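Local structure of KLLA0E08119p (Kluyveromyces lactis, 3VA7) at residues Y695-G701 against E1199-T1203; R1017-G1023 against Y1035-P1041; R945-I950 against R1177-P1181; L704-K708 against A1145-L1149. The protein probably catalyses the biotin- and ATP-dependent carboxylation of urea to urea-1-carboxylate, this chain being the urea carboxylase part of a longer enzyme that also hydrolyses that product. All coordinates share one frame; numbering follows the deposited sequence.

Contact 1: Y695-G701 against E1199-T1203; sequences YNSNRFG and EAMKT. With BTI (5-(hexahydro-2-oxo-1H-thieno[3,4-D]imidazol-6-yl)pentanal), chain B.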
# COMPACT_ATOMS: atom_id res chain seq x y z
N TYR A 695 25.58 -4.90 8.54
CA TYR A 695 24.47 -5.87 8.37
C TYR A 695 23.08 -5.18 8.20
O TYR A 695 22.21 -5.70 7.49
CB TYR A 695 24.45 -6.93 9.52
CG TYR A 695 24.05 -6.33 10.84
CD1 TYR A 695 22.70 -6.21 11.20
CD2 TYR A 695 25.01 -5.83 11.69
CE1 TYR A 695 22.34 -5.60 12.42
CE2 TYR A 695 24.68 -5.25 12.90
CZ TYR A 695 23.35 -5.14 13.28
OH TYR A 695 23.07 -4.56 14.50
N ASN A 696 22.89 -4.04 8.89
CA ASN A 696 21.72 -3.23 8.71
C ASN A 696 21.74 -2.36 7.42
O ASN A 696 21.87 -1.13 7.49
CB ASN A 696 21.50 -2.36 9.97
CG ASN A 696 20.65 -3.09 11.04
OD1 ASN A 696 19.94 -4.08 10.73
ND2 ASN A 696 20.74 -2.62 12.30
N SER A 697 21.57 -3.00 6.27
CA SER A 697 21.51 -2.26 5.02
C SER A 697 20.34 -2.76 4.25
O SER A 697 20.07 -3.94 4.30
CB SER A 697 22.77 -2.48 4.19
OG SER A 697 23.89 -1.87 4.77
N ASN A 698 19.62 -1.89 3.55
CA ASN A 698 18.49 -2.33 2.70
C ASN A 698 18.13 -1.19 1.75
O ASN A 698 18.90 -0.24 1.63
CB ASN A 698 17.26 -2.84 3.47
CG ASN A 698 16.60 -1.77 4.33
OD1 ASN A 698 17.11 -0.67 4.52
ND2 ASN A 698 15.45 -2.11 4.87
N ARG A 699 16.97 -1.28 1.10
CA ARG A 699 16.63 -0.25 0.16
C ARG A 699 16.45 1.13 0.80
O ARG A 699 16.48 2.15 0.09
CB ARG A 699 15.43 -0.67 -0.65
CG ARG A 699 15.72 -1.87 -1.58
CD ARG A 699 14.38 -2.43 -2.15
NE ARG A 699 13.54 -1.34 -2.67
CZ ARG A 699 13.53 -0.90 -3.93
NH1 ARG A 699 14.27 -1.48 -4.89
NH2 ARG A 699 12.71 0.11 -4.25
N PHE A 700 16.36 1.21 2.13
CA PHE A 700 16.24 2.54 2.71
C PHE A 700 17.60 3.20 2.65
O PHE A 700 17.70 4.45 2.67
CB PHE A 700 15.72 2.60 4.19
CG PHE A 700 14.51 1.75 4.48
CD1 PHE A 700 14.41 1.09 5.69
CD2 PHE A 700 13.50 1.58 3.55
CE1 PHE A 700 13.30 0.32 6.00
CE2 PHE A 700 12.38 0.76 3.84
CZ PHE A 700 12.30 0.14 5.06
N GLY A 701 18.66 2.38 2.60
CA GLY A 701 20.00 2.90 2.70
C GLY A 701 20.98 1.85 3.16
O GLY A 701 20.60 0.88 3.80
N GLU A 1199 18.50 -9.43 14.20
CA GLU A 1199 18.20 -8.31 13.28
C GLU A 1199 19.13 -8.40 12.10
O GLU A 1199 20.35 -8.34 12.27
CB GLU A 1199 18.27 -6.91 13.92
CG GLU A 1199 17.76 -5.80 12.97
CD GLU A 1199 17.89 -4.39 13.53
OE1 GLU A 1199 18.89 -4.08 14.23
OE2 GLU A 1199 16.98 -3.57 13.26
N ALA A 1200 18.55 -8.57 10.92
CA ALA A 1200 19.28 -8.54 9.66
C ALA A 1200 18.59 -7.56 8.72
O ALA A 1200 17.37 -7.65 8.50
CB ALA A 1200 19.28 -9.89 9.04
N MET A 1201 19.35 -6.62 8.14
CA MET A 1201 18.78 -5.75 7.11
C MET A 1201 17.56 -5.02 7.62
O MET A 1201 16.55 -4.97 6.93
CB MET A 1201 18.42 -6.54 5.87
CG MET A 1201 19.59 -7.25 5.27
SD MET A 1201 19.02 -8.26 3.88
CE MET A 1201 18.79 -9.83 4.70
N LYS A 1202 17.68 -4.48 8.85
CA LYS A 1202 16.65 -3.70 9.52
C LYS A 1202 15.34 -4.46 9.74
O LYS A 1202 14.28 -3.85 9.94
CB LYS A 1202 16.39 -2.43 8.73
CG LYS A 1202 17.67 -1.77 8.27
CD LYS A 1202 17.56 -0.30 7.96
CE LYS A 1202 18.69 0.02 7.02
NZ LYS A 1202 18.79 1.40 6.48
N THR A 1203 15.39 -5.78 9.68
CA THR A 1203 14.21 -6.60 9.84
C THR A 1203 14.39 -7.53 11.00
O THR A 1203 15.48 -7.98 11.24
CB THR A 1203 14.04 -7.43 8.65
OG1 THR A 1203 14.06 -6.54 7.56
CG2 THR A 1203 12.70 -8.10 8.65
C11 BTI B . 18.86 2.53 7.19
O11 BTI B . 18.80 2.50 8.46
C10 BTI B . 18.80 3.82 6.32
C9 BTI B . 18.55 5.04 7.19
C8 BTI B . 18.77 6.40 6.53
C7 BTI B . 19.01 7.57 7.50
C2 BTI B . 18.00 7.69 8.63
S1 BTI B . 16.35 7.91 8.05
C6 BTI B . 15.80 8.69 9.53
C5 BTI B . 16.99 9.33 10.19
N3 BTI B . 16.86 10.71 9.79
C3 BTI B . 17.79 11.04 8.94
O3 BTI B . 17.93 12.26 8.45
N2 BTI B . 18.60 10.04 8.66
C4 BTI B . 18.30 8.89 9.51
O HOH W 1 20.87 -5.22 15.52
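The amide of Asn696 and the carboxylate of Glu1199 meet at nearly a right angle, their planes 87° apart: ND2 donates within its own amide plane to OE1 at 3.0 Å, but reaches that oxygen from above the carboxylate. The ring of Tyr695 has Ala1200 CA at its edge, and one face of the Phe700 ring is overlain, toward its rim, by Asn698 ND2. These groups lie along the biotinyl hairpin of the carrier domain, whose Ala1200-Met1201-Lys1202-Thr1203 type I' turn carries biotin on Lys1202, here docked on the carboxyltransferase domain. The amide of Asn696 uses both ends on this strand and turn: besides ND2 to Glu1199, its OD1 accepts Lys1202 N at 3.0 Å. Next to it, Met1201 N donates to the carbonyl O of Tyr695 at 3.1 Å. Glu1199 runs out extended, with CG opposite its own backbone N (chi1 -172°), and its other oxygen OE2 is taken by Thr1018 and Arg945. Beyond the turn the Lys1202 chain stretches across Asn698 and slides past Phe700 in the opposite sense. Asn698 OD1 closes an Asx turn by accepting Phe700 N at 3.1 Å, and the lysine tail passes beside this oxygen. The lysine ends in the biotinyl amide, where NZ is bonded to C11 of the biotin group at 1.3 Å and gives a weak hydrogen bond to Gly701 O, 3.3 Å away.

Contact 2: R1017-G1023 against Y1035-P1041; sequences RTYTARG and YNAEGSP. With URE (urea), chain C; BTI (5-(hexahydro-2-oxo-1H-thieno[3,4-D]imidazol-6-yl)pentanal), chain B.
Thr1020 lays its methyl CG2 over the centre of one face of the Tyr1035 ring, a CH-pi contact 3.7 Å from the centroid. With CG2 opposite the backbone N, the hydroxyl of Thr1020 (chi1 -44°) turns the other way and donates to Ser1040 O at 2.7 Å, almost in line with that C=O bond. The same OG1 is gripped side-on by Arg1017, through NE and through NH2 at 2.8 Å. NH2 then reaches on, still in the guanidinium plane, to Tyr1035 OH at 2.9 Å, with the guanidinium and phenol planes 81° apart. Urea lies at the edge of that ring, and its N1 gives a weak hydrogen bond of 2.7 Å to the phenol oxygen. At the other end Glu1038 bridges two residues: OE1 takes the Tyr1019 hydroxyl through its syn lone pair at 2.7 Å, and OE2 takes Arg1022 N at 3.1 Å from above the carboxylate. Gly1039 N to Thr1020 O and Gly1023 N to Tyr1035 O tie the two loops together. They flank strands 1024-1028 and 1031-1034 of the carboxyltransferase domain, and Pro1041 borders the biotin pocket with CB beside the sulfur of the ligand. Arg1017 NH2 and Tyr1044 N both give hydrogen bonds to the phenol oxygen, alongside the weak one from urea, which probably fixes the position of the ring beside the substrate.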
# COMPACT_ATOMS: atom_id res chain seq x y z
N ARG A 1017 17.63 4.90 14.72
CA ARG A 1017 16.87 3.64 14.80
C ARG A 1017 16.71 3.12 13.41
O ARG A 1017 16.84 3.90 12.46
CB ARG A 1017 15.48 3.88 15.36
CG ARG A 1017 15.43 4.40 16.78
CD ARG A 1017 13.96 4.51 17.26
NE ARG A 1017 13.13 5.28 16.32
CZ ARG A 1017 13.09 6.62 16.27
NH1 ARG A 1017 13.80 7.40 17.12
NH2 ARG A 1017 12.34 7.19 15.36
N THR A 1018 16.39 1.84 13.26
CA THR A 1018 16.03 1.30 11.98
C THR A 1018 14.52 1.12 11.86
O THR A 1018 14.00 0.83 10.76
CB THR A 1018 16.60 -0.07 11.79
OG1 THR A 1018 16.22 -0.91 12.89
CG2 THR A 1018 18.11 0.02 11.72
N TYR A 1019 13.83 1.27 12.99
CA TYR A 1019 12.39 0.98 13.08
C TYR A 1019 11.63 2.02 13.95
O TYR A 1019 12.09 2.42 15.04
CB TYR A 1019 12.10 -0.50 13.51
CG TYR A 1019 10.61 -0.64 13.77
CD1 TYR A 1019 9.74 -1.08 12.75
CD2 TYR A 1019 10.04 -0.22 15.05
CE1 TYR A 1019 8.35 -1.15 12.97
CE2 TYR A 1019 8.67 -0.26 15.28
CZ TYR A 1019 7.83 -0.72 14.23
OH TYR A 1019 6.48 -0.75 14.41
N THR A 1020 10.48 2.48 13.46
CA THR A 1020 9.62 3.39 14.23
C THR A 1020 8.19 3.03 13.86
O THR A 1020 7.91 2.52 12.75
CB THR A 1020 9.92 4.89 13.91
OG1 THR A 1020 11.35 5.09 13.87
CG2 THR A 1020 9.26 5.87 14.97
N ALA A 1021 7.28 3.27 14.79
CA ALA A 1021 5.90 2.79 14.61
C ALA A 1021 5.17 3.90 13.90
O ALA A 1021 5.48 5.09 14.13
CB ALA A 1021 5.21 2.47 16.01
N ARG A 1022 4.17 3.54 13.10
CA ARG A 1022 3.31 4.52 12.40
C ARG A 1022 2.58 5.46 13.36
O ARG A 1022 1.94 5.02 14.32
CB ARG A 1022 2.30 3.72 11.56
CG ARG A 1022 1.16 4.46 10.88
CD ARG A 1022 0.72 3.71 9.64
NE ARG A 1022 -0.74 3.66 9.43
CZ ARG A 1022 -1.59 2.98 10.17
NH1 ARG A 1022 -1.14 2.30 11.21
NH2 ARG A 1022 -2.88 2.96 9.90
N GLY A 1023 2.69 6.75 13.12
CA GLY A 1023 2.00 7.76 13.93
C GLY A 1023 2.78 8.26 15.13
O GLY A 1023 2.35 9.22 15.78
N TYR A 1035 5.79 10.45 12.38
CA TYR A 1035 6.28 9.42 11.45
C TYR A 1035 5.09 8.87 10.67
O TYR A 1035 4.34 8.05 11.18
CB TYR A 1035 7.04 8.31 12.18
CG TYR A 1035 8.37 8.73 12.75
CD1 TYR A 1035 8.45 9.29 14.02
CD2 TYR A 1035 9.57 8.57 12.05
CE1 TYR A 1035 9.65 9.70 14.60
CE2 TYR A 1035 10.84 8.98 12.64
CZ TYR A 1035 10.83 9.56 13.91
OH TYR A 1035 11.98 10.00 14.57
N ASN A 1036 4.89 9.34 9.44
CA ASN A 1036 3.69 8.91 8.68
C ASN A 1036 3.69 7.46 8.20
O ASN A 1036 2.63 6.96 7.81
CB ASN A 1036 3.36 9.85 7.49
CG ASN A 1036 2.86 11.18 7.94
OD1 ASN A 1036 2.45 11.34 9.10
ND2 ASN A 1036 2.84 12.17 7.01
N ALA A 1037 4.85 6.80 8.21
CA ALA A 1037 4.94 5.41 7.72
C ALA A 1037 5.31 4.37 8.80
O ALA A 1037 6.13 4.65 9.69
CB ALA A 1037 5.93 5.35 6.60
N GLU A 1038 4.75 3.18 8.68
CA GLU A 1038 5.01 2.08 9.57
C GLU A 1038 6.38 1.45 9.25
O GLU A 1038 6.63 1.06 8.12
CB GLU A 1038 3.90 1.04 9.40
CG GLU A 1038 4.16 -0.31 10.07
CD GLU A 1038 4.35 -0.22 11.59
OE1 GLU A 1038 5.22 -0.94 12.07
OE2 GLU A 1038 3.66 0.59 12.29
N GLY A 1039 7.26 1.31 10.25
CA GLY A 1039 8.54 0.66 10.01
C GLY A 1039 9.59 1.59 9.39
O GLY A 1039 10.36 1.17 8.53
N SER A 1040 9.62 2.85 9.80
CA SER A 1040 10.64 3.73 9.24
C SER A 1040 11.79 4.02 10.18
O SER A 1040 11.59 4.18 11.39
CB SER A 1040 10.07 5.05 8.65
OG SER A 1040 9.19 5.68 9.55
N PRO A 1041 13.00 4.09 9.62
CA PRO A 1041 14.18 4.50 10.40
C PRO A 1041 13.83 5.86 10.94
O PRO A 1041 12.97 6.50 10.41
CB PRO A 1041 15.26 4.60 9.33
CG PRO A 1041 14.81 3.54 8.27
CD PRO A 1041 13.32 3.78 8.22
C URE C . 13.47 11.67 11.85
O URE C . 12.36 12.22 11.68
N1 URE C . 13.60 10.51 12.46
N2 URE C . 14.67 12.16 11.48
C11 BTI B . 18.86 2.53 7.19
O11 BTI B . 18.80 2.50 8.46
C10 BTI B . 18.80 3.82 6.32
C9 BTI B . 18.55 5.04 7.19
C8 BTI B . 18.77 6.40 6.53
C7 BTI B . 19.01 7.57 7.50
C2 BTI B . 18.00 7.69 8.63
S1 BTI B . 16.35 7.91 8.05
C6 BTI B . 15.80 8.69 9.53
C5 BTI B . 16.99 9.33 10.19
N3 BTI B . 16.86 10.71 9.79
C3 BTI B . 17.79 11.04 8.94
O3 BTI B . 17.93 12.26 8.45
N2 BTI B . 18.60 10.04 8.66
C4 BTI B . 18.30 8.89 9.51

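Contact 3: R945-I950 against R1177-P1181; sequences RYRETI and RFWKP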
# COMPACT_ATOMS: atom_id res chain seq x y z
N ARG A 945 13.23 -1.72 21.49
CA ARG A 945 13.89 -2.39 20.40
C ARG A 945 15.26 -1.70 20.11
O ARG A 945 16.29 -2.34 19.79
CB ARG A 945 12.95 -2.32 19.20
CG ARG A 945 13.63 -2.46 17.86
CD ARG A 945 12.65 -2.89 16.72
NE ARG A 945 13.51 -3.20 15.56
CZ ARG A 945 13.12 -3.74 14.42
NH1 ARG A 945 11.84 -4.03 14.18
NH2 ARG A 945 14.06 -3.95 13.49
N TYR A 946 15.29 -0.39 20.24
CA TYR A 946 16.54 0.29 19.95
C TYR A 946 17.59 -0.06 21.03
O TYR A 946 18.76 -0.28 20.73
CB TYR A 946 16.27 1.78 19.81
CG TYR A 946 17.48 2.54 19.53
CD1 TYR A 946 17.98 2.60 18.23
CD2 TYR A 946 18.20 3.14 20.57
CE1 TYR A 946 19.18 3.29 17.95
CE2 TYR A 946 19.39 3.83 20.30
CZ TYR A 946 19.86 3.91 18.99
OH TYR A 946 21.00 4.62 18.70
N ARG A 947 17.13 -0.14 22.27
CA ARG A 947 18.02 -0.56 23.38
C ARG A 947 18.55 -1.97 23.23
O ARG A 947 19.67 -2.23 23.60
CB ARG A 947 17.36 -0.37 24.76
CG ARG A 947 17.24 1.08 25.15
CD ARG A 947 16.61 1.26 26.56
NE ARG A 947 15.30 0.62 26.70
CZ ARG A 947 15.14 -0.59 27.24
NH1 ARG A 947 16.21 -1.28 27.70
NH2 ARG A 947 13.91 -1.12 27.33
N GLU A 948 17.73 -2.87 22.70
CA GLU A 948 18.15 -4.23 22.67
C GLU A 948 18.79 -4.64 21.35
O GLU A 948 19.44 -5.69 21.27
CB GLU A 948 17.13 -5.24 23.32
CG GLU A 948 15.72 -5.11 22.87
CD GLU A 948 14.67 -5.85 23.69
OE1 GLU A 948 13.87 -6.53 23.00
OE2 GLU A 948 14.56 -5.71 24.93
N THR A 949 18.71 -3.77 20.31
CA THR A 949 19.25 -4.20 19.02
C THR A 949 20.44 -3.42 18.56
O THR A 949 21.14 -3.88 17.67
CB THR A 949 18.23 -4.16 17.90
OG1 THR A 949 17.88 -2.79 17.69
CG2 THR A 949 17.01 -4.99 18.24
N ILE A 950 20.66 -2.24 19.14
CA ILE A 950 21.61 -1.29 18.51
C ILE A 950 22.52 -0.59 19.50
O ILE A 950 23.74 -0.69 19.37
CB ILE A 950 20.89 -0.21 17.64
CG1 ILE A 950 20.30 -0.85 16.39
CG2 ILE A 950 21.82 0.99 17.30
CD1 ILE A 950 19.59 0.17 15.41
N ARG A 1177 22.84 -9.22 13.88
CA ARG A 1177 23.22 -9.19 15.28
C ARG A 1177 22.11 -9.84 16.07
O ARG A 1177 20.92 -9.50 15.86
CB ARG A 1177 23.36 -7.76 15.76
CG ARG A 1177 23.89 -7.55 17.22
CD ARG A 1177 24.09 -6.05 17.46
NE ARG A 1177 24.00 -5.59 18.86
CZ ARG A 1177 23.00 -5.84 19.70
NH1 ARG A 1177 21.92 -6.61 19.37
NH2 ARG A 1177 23.09 -5.31 20.94
N PHE A 1178 22.49 -10.73 17.01
CA PHE A 1178 21.51 -11.54 17.75
C PHE A 1178 20.71 -10.68 18.67
O PHE A 1178 21.24 -9.96 19.51
CB PHE A 1178 22.23 -12.65 18.53
CG PHE A 1178 21.32 -13.60 19.27
CD1 PHE A 1178 21.09 -14.88 18.78
CD2 PHE A 1178 20.72 -13.23 20.50
CE1 PHE A 1178 20.27 -15.79 19.48
CE2 PHE A 1178 19.90 -14.11 21.18
CZ PHE A 1178 19.70 -15.41 20.68
N TRP A 1179 19.41 -10.78 18.50
CA TRP A 1179 18.48 -9.93 19.21
C TRP A 1179 18.07 -10.58 20.53
O TRP A 1179 18.40 -10.07 21.61
CB TRP A 1179 17.26 -9.69 18.33
CG TRP A 1179 16.24 -8.70 18.87
CD1 TRP A 1179 16.06 -8.31 20.17
CD2 TRP A 1179 15.23 -8.02 18.10
NE1 TRP A 1179 15.03 -7.40 20.25
CE2 TRP A 1179 14.49 -7.22 19.00
CE3 TRP A 1179 14.90 -8.00 16.74
CZ2 TRP A 1179 13.43 -6.40 18.59
CZ3 TRP A 1179 13.84 -7.16 16.33
CH2 TRP A 1179 13.11 -6.38 17.27
N LYS A 1180 17.37 -11.71 20.42
CA LYS A 1180 16.76 -12.39 21.57
C LYS A 1180 16.27 -13.81 21.17
O LYS A 1180 15.97 -14.05 19.97
CB LYS A 1180 15.59 -11.57 22.15
CG LYS A 1180 14.39 -11.45 21.20
CD LYS A 1180 13.23 -10.76 21.83
CE LYS A 1180 12.42 -10.06 20.76
NZ LYS A 1180 11.59 -9.05 21.40
N PRO A 1181 16.19 -14.75 22.13
CA PRO A 1181 15.70 -16.07 21.71
C PRO A 1181 14.18 -16.11 21.71
O PRO A 1181 13.57 -15.31 22.37
CB PRO A 1181 16.27 -17.00 22.77
CG PRO A 1181 16.38 -16.16 24.02
CD PRO A 1181 16.56 -14.72 23.56
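Arg945, extended from CG to NE, crosses Trp1179 at about a right angle, and the six-membered ring presents CH2 over one face of the guanidinium, near its rim; Arg945 CD comes 3.6 Å from Trp1179 CH2. The charged end of Arg945 continues past the indole to Glu1199, with which NH2 forms a salt bridge. Three residues on, Glu948 comes to the edge of the indole, and NE1 donates to OE1 at 3.1 Å and 164°, close to the ring plane and on the anti side of the carboxylate. Lys1180 NZ makes a long salt bridge to the same oxygen, while Lys1180 CE lies against the face of the indole opposite Thr949. This joins the C-terminal end of helix 937-949, in the carboxyltransferase domain, to strand 1176-1181 of the biotin carrier domain, where Trp1179 and Lys1180 form a classic beta bulge facing Ile1197. The Glu948 carbonyl O accepts Arg1177 NH1 at 3.3 Å. Thr949 then sets CG2 over the centre of the five-membered ring, 3.5 Å from its centroid. The OG1 of Thr949 lies between backbone N and carbonyl carbon (chi1 66°) and turns back to donate to Arg945 O. The carbonyl O of Thr949 sits over the guanidinium face of Arg1177, followed by Ile950 N above the centre of that face.

Contact 4: L704-K708 against A1145-L1149; sequences LIGPK and ANAEL
Lys708 and Glu1148 approach from opposite directions and close a salt bridge between NZ and OE2, modelled at 2.4 Å, a separation so short that its exact value is doubtful. The other carboxylate oxygen, OE1, receives a hydrogen bond from a water at 3.1 Å, and the same water donates to Gly706 O at 2.9 Å, so that both oxygens of Glu1148 are directed to the 704-708 segment, one straight to a side chain and one through solvent to the backbone. Beside this polar pair Ile705 CD1 touches Leu1149 CD1 at 4.1 Å, and Ile705 CG2 lies 4.0 Å from Glu1148 OE1. At the other end of the contact the methyl CB of Ala1145 packs on the aliphatic part of Lys708, 3.9 Å from CD.

Bends in the two long chains bring their charges together: Lys708 folds at chi2 (-51°) and again near its end, curling past Ala1145, and Glu1148 folds at chi2 (-64°), so its carboxylate comes nearer the other segment. The two segments run roughly antiparallel without any direct backbone hydrogen bond between them. Further out, Asn1146 ND2 donates to Ile950 O just past helix 937-949, and Pro707 O accepts the hydroxyl of Tyr682. Leu1149 and Ile705 both rest on His694 of strand 691-698. The contact is plain surface packing and charge pairing, where the end of strand 701-705 of the carboxyltransferase domain (subdomains A and B), paired in its sheet with strands 691-698 and 742-746, meets the linker from helix 1133-1142 toward strand 1168-1171.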
# COMPACT_ATOMS: atom_id res chain seq x y z
N LEU A 704 27.36 1.94 6.83
CA LEU A 704 28.82 1.76 6.62
C LEU A 704 29.55 1.71 7.95
O LEU A 704 29.15 2.38 8.91
CB LEU A 704 29.41 2.90 5.76
CG LEU A 704 28.81 3.07 4.34
CD1 LEU A 704 29.39 4.25 3.64
CD2 LEU A 704 28.97 1.83 3.46
N ILE A 705 30.61 0.91 8.01
CA ILE A 705 31.47 0.90 9.17
C ILE A 705 32.83 1.47 8.74
O ILE A 705 33.41 1.00 7.75
CB ILE A 705 31.66 -0.56 9.74
CG1 ILE A 705 30.30 -1.23 10.02
CG2 ILE A 705 32.49 -0.50 11.04
CD1 ILE A 705 30.24 -2.78 9.82
N GLY A 706 33.31 2.46 9.47
CA GLY A 706 34.66 2.96 9.27
C GLY A 706 35.04 4.04 10.25
O GLY A 706 34.52 4.11 11.37
N PRO A 707 35.93 4.93 9.83
CA PRO A 707 36.53 5.85 10.81
C PRO A 707 35.51 6.82 11.37
O PRO A 707 34.62 7.24 10.65
CB PRO A 707 37.57 6.62 10.00
CG PRO A 707 37.08 6.50 8.50
CD PRO A 707 36.19 5.28 8.42
N LYS A 708 35.67 7.20 12.62
CA LYS A 708 34.72 8.04 13.32
C LYS A 708 35.00 9.48 13.03
O LYS A 708 36.12 9.83 12.89
CB LYS A 708 34.78 7.74 14.83
CG LYS A 708 34.46 6.27 15.17
CD LYS A 708 33.12 5.73 14.53
CE LYS A 708 33.01 4.20 14.59
NZ LYS A 708 33.32 3.63 15.97
N ALA A 1145 30.92 7.97 20.03
CA ALA A 1145 30.51 6.96 19.03
C ALA A 1145 30.08 5.67 19.72
O ALA A 1145 30.63 5.32 20.75
CB ALA A 1145 31.63 6.69 18.03
N ASN A 1146 29.08 4.99 19.17
CA ASN A 1146 28.64 3.69 19.70
C ASN A 1146 29.79 2.67 19.60
O ASN A 1146 30.69 2.82 18.76
CB ASN A 1146 27.39 3.23 18.94
CG ASN A 1146 26.65 2.08 19.62
OD1 ASN A 1146 26.74 1.88 20.82
ND2 ASN A 1146 25.90 1.32 18.83
N ALA A 1147 29.79 1.65 20.47
CA ALA A 1147 30.80 0.58 20.48
C ALA A 1147 30.85 -0.18 19.17
O ALA A 1147 29.82 -0.36 18.51
CB ALA A 1147 30.55 -0.39 21.62
N GLU A 1148 32.04 -0.62 18.78
CA GLU A 1148 32.21 -1.44 17.58
C GLU A 1148 31.45 -2.72 17.81
O GLU A 1148 31.50 -3.25 18.92
CB GLU A 1148 33.69 -1.77 17.34
CG GLU A 1148 34.57 -0.54 16.99
CD GLU A 1148 34.19 0.14 15.66
OE1 GLU A 1148 34.29 -0.52 14.59
OE2 GLU A 1148 33.81 1.34 15.69
N LEU A 1149 30.74 -3.20 16.79
CA LEU A 1149 30.09 -4.51 16.86
C LEU A 1149 31.11 -5.58 17.31
O LEU A 1149 32.33 -5.39 17.13
CB LEU A 1149 29.50 -4.90 15.48
CG LEU A 1149 28.71 -3.95 14.56
CD1 LEU A 1149 28.61 -4.53 13.15
CD2 LEU A 1149 27.31 -3.61 15.09
O HOH W 2 35.45 1.77 12.83

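Along the chain, 695-701 and 704-708 come first, followed by 945-950, the two loops of contact 2, then 1145-1149, 1177-1181 and 1199-1203. Contacts 1 and 3 use neighbouring strands 1194-1200 and 1176-1181; their centres are 14 Å apart, and the Glu1199-Arg945 salt bridge joins the two contacts. Contact 2, also 14 Å from contact 1 between centres, meets it at Thr1018 and around biotin. Contact 4 uses strand 701-705, which pairs with strand 691-698 of contact 1; its centre is about 24 Å from that of contact 2, without touching. Contacts 1 and 3 seat the carrier domain against both parts of the carboxyltransferase region, contact 2 shapes the site beside urea, and contact 4 ties down the linker leading to the carrier.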